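Local atomic coordinates of protein (polyandrocarpa lectin) (Polyandrocarpa misakiensis, PDB entry 1BYF), a protein that binds galactose in a calcium-dependent manner as a homodimeric C-type lectin and has a role in the tunicate's defence against microorganisms. Residues 12-17 with 68-73. Numbering follows the deposited sequence.
Sequences MNYADA and LWNDGV
Tyr-14 overlaps the side chain of Asn-70 at its phenolic end, where OH stands 3.3 Å from Asn-70 OD1, the one close approach between residues 12-17 and 68-73, which bury 44 Å² between them. The two side chains come from opposing directions and lie alongside at their ends, ring and amide planes 57° apart, so the meeting is oblique and not a stack. Tyrosine suits the place because its long, rigid ring reaches from the first turn of helix 14-22 toward the turn at residues 69-72; with chi1 at -178°, CG anti to the backbone N, it sets OH beside Asn-70. The ring packs edge-to-face with Trp-54 and rests on Leu-28, which Asn-70 also touches. Asn-70 suits the exposed turn, its short polar side chain pointing toward the helix with the amide beside the hydroxyl. Asn-13 suits the N-cap, since its short amide places OD1 2.8 Å from Asp-16 N in a nearly straight bond. Gly-72 N to Trp-69 O at 3.0 Å closes the type I turn, where glycine easily adopts positive phi. The contact thus joins the first helix of the C-type lectin fold to a surface turn, the side chain of Tyr-14 about 13 Å from a bound calcium ion. Because Tyr-14 OH has its strongest polar partner in Asp-58 OD2, a hydrogen bond, Asn-70 OD1 adds at most a minor polar contact.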
loop_
_atom_site.group_PDB
_atom_site.type_symbol
_atom_site.label_atom_id
_atom_site.label_comp_id
_atom_site.label_asym_id
_atom_site.label_seq_id
_atom_site.Cartn_x
_atom_site.Cartn_y
_atom_site.Cartn_z
ATOM N N MET A 12 4.733 -2.865 15.843
ATOM C CA MET A 12 4.116 -2.465 17.085
ATOM C C MET A 12 3.126 -3.546 17.560
ATOM O O MET A 12 2.754 -4.402 16.767
ATOM C CB MET A 12 3.196 -1.268 16.873
ATOM C CG MET A 12 3.695 0.143 16.902
ATOM S SD MET A 12 2.732 1.081 15.655
ATOM C CE MET A 12 3.888 0.934 14.292
ATOM N N ASN A 13 2.666 -3.334 18.792
ATOM C CA ASN A 13 1.614 -4.213 19.308
ATOM C C ASN A 13 0.297 -3.696 18.718
ATOM O O ASN A 13 0.263 -2.652 18.057
ATOM C CB ASN A 13 1.582 -4.295 20.824
ATOM C CG ASN A 13 1.401 -2.981 21.541
ATOM O OD1 ASN A 13 0.750 -2.063 21.032
ATOM N ND2 ASN A 13 1.975 -2.868 22.739
ATOM N N TYR A 14 -0.781 -4.417 18.945
ATOM C CA TYR A 14 -2.087 -4.077 18.407
ATOM C C TYR A 14 -2.621 -2.728 18.858
ATOM O O TYR A 14 -3.107 -1.960 18.014
ATOM C CB TYR A 14 -3.061 -5.202 18.764
ATOM C CG TYR A 14 -4.458 -5.007 18.226
ATOM C CD1 TYR A 14 -4.741 -5.319 16.907
ATOM C CD2 TYR A 14 -5.481 -4.504 19.023
ATOM C CE1 TYR A 14 -6.010 -5.154 16.388
ATOM C CE2 TYR A 14 -6.758 -4.338 18.514
ATOM C CZ TYR A 14 -7.014 -4.666 17.200
ATOM O OH TYR A 14 -8.270 -4.503 16.663
ATOM N N ALA A 15 -2.542 -2.427 20.154
ATOM C CA ALA A 15 -3.045 -1.135 20.625
ATOM C C ALA A 15 -2.296 -0.007 19.914
ATOM O O ALA A 15 -2.909 0.923 19.395
ATOM C CB ALA A 15 -2.912 -0.981 22.131
ATOM N N ASP A 16 -0.971 -0.105 19.889
ATOM C CA ASP A 16 -0.138 0.916 19.270
ATOM C C ASP A 16 -0.412 1.052 17.775
ATOM O O ASP A 16 -0.325 2.158 17.245
ATOM C CB ASP A 16 1.341 0.648 19.544
ATOM C CG ASP A 16 1.708 0.895 21.000
ATOM O OD1 ASP A 16 0.925 1.547 21.723
ATOM O OD2 ASP A 16 2.777 0.435 21.448
ATOM N N ALA A 17 -0.755 -0.049 17.113
ATOM C CA ALA A 17 -1.071 0.013 15.687
ATOM C C ALA A 17 -2.329 0.867 15.496
ATOM O O ALA A 17 -2.404 1.671 14.566
ATOM C CB ALA A 17 -1.267 -1.363 15.095
ATOM N N LEU A 68 -14.771 -8.848 15.959
ATOM C CA LEU A 68 -15.356 -7.668 15.347
ATOM C C LEU A 68 -14.297 -6.781 14.685
ATOM O O LEU A 68 -13.255 -6.491 15.261
ATOM C CB LEU A 68 -16.106 -6.806 16.353
ATOM C CG LEU A 68 -17.323 -7.372 17.082
ATOM C CD1 LEU A 68 -17.822 -6.331 18.077
ATOM C CD2 LEU A 68 -18.434 -7.775 16.124
ATOM N N TRP A 69 -14.614 -6.323 13.485
ATOM C CA TRP A 69 -13.775 -5.357 12.771
ATOM C C TRP A 69 -13.920 -4.057 13.559
ATOM O O TRP A 69 -14.958 -3.920 14.233
ATOM C CB TRP A 69 -14.254 -5.222 11.335
ATOM C CG TRP A 69 -14.005 -6.379 10.421
ATOM C CD1 TRP A 69 -14.920 -7.257 9.913
ATOM C CD2 TRP A 69 -12.734 -6.792 9.898
ATOM N NE1 TRP A 69 -14.302 -8.187 9.111
ATOM C CE2 TRP A 69 -12.953 -7.917 9.086
ATOM C CE3 TRP A 69 -11.431 -6.305 10.039
ATOM C CZ2 TRP A 69 -11.918 -8.573 8.415
ATOM C CZ3 TRP A 69 -10.403 -6.954 9.379
ATOM C CH2 TRP A 69 -10.655 -8.070 8.575
ATOM N N ASN A 70 -12.952 -3.156 13.572
ATOM C CA ASN A 70 -13.039 -1.940 14.356
ATOM C C ASN A 70 -14.241 -1.056 14.004
ATOM O O ASN A 70 -14.504 -0.129 14.768
ATOM C CB ASN A 70 -11.850 -0.993 14.185
ATOM C CG ASN A 70 -10.493 -1.633 14.106
ATOM O OD1 ASN A 70 -10.192 -2.526 14.903
ATOM N ND2 ASN A 70 -9.703 -1.158 13.146
ATOM N N ASP A 71 -14.856 -1.255 12.849
ATOM C CA ASP A 71 -15.999 -0.423 12.477
ATOM C C ASP A 71 -17.308 -1.082 12.910
ATOM O O ASP A 71 -18.398 -0.743 12.441
ATOM C CB ASP A 71 -16.007 -0.106 10.985
ATOM C CG ASP A 71 -16.008 -1.323 10.090
ATOM O OD1 ASP A 71 -15.777 -2.452 10.577
ATOM O OD2 ASP A 71 -16.239 -1.145 8.871
ATOM N N GLY A 72 -17.206 -2.054 13.806
ATOM C CA GLY A 72 -18.349 -2.741 14.368
ATOM C C GLY A 72 -18.919 -3.894 13.577
ATOM O O GLY A 72 -19.833 -4.567 14.063
ATOM N N VAL A 73 -18.429 -4.133 12.368
ATOM C CA VAL A 73 -18.934 -5.230 11.545
ATOM C C VAL A 73 -18.278 -6.535 11.982
ATOM O O VAL A 73 -17.089 -6.582 12.308
ATOM C CB VAL A 73 -18.697 -4.960 10.051
ATOM C CG1 VAL A 73 -19.142 -6.112 9.169
ATOM C CG2 VAL A 73 -19.429 -3.681 9.636
#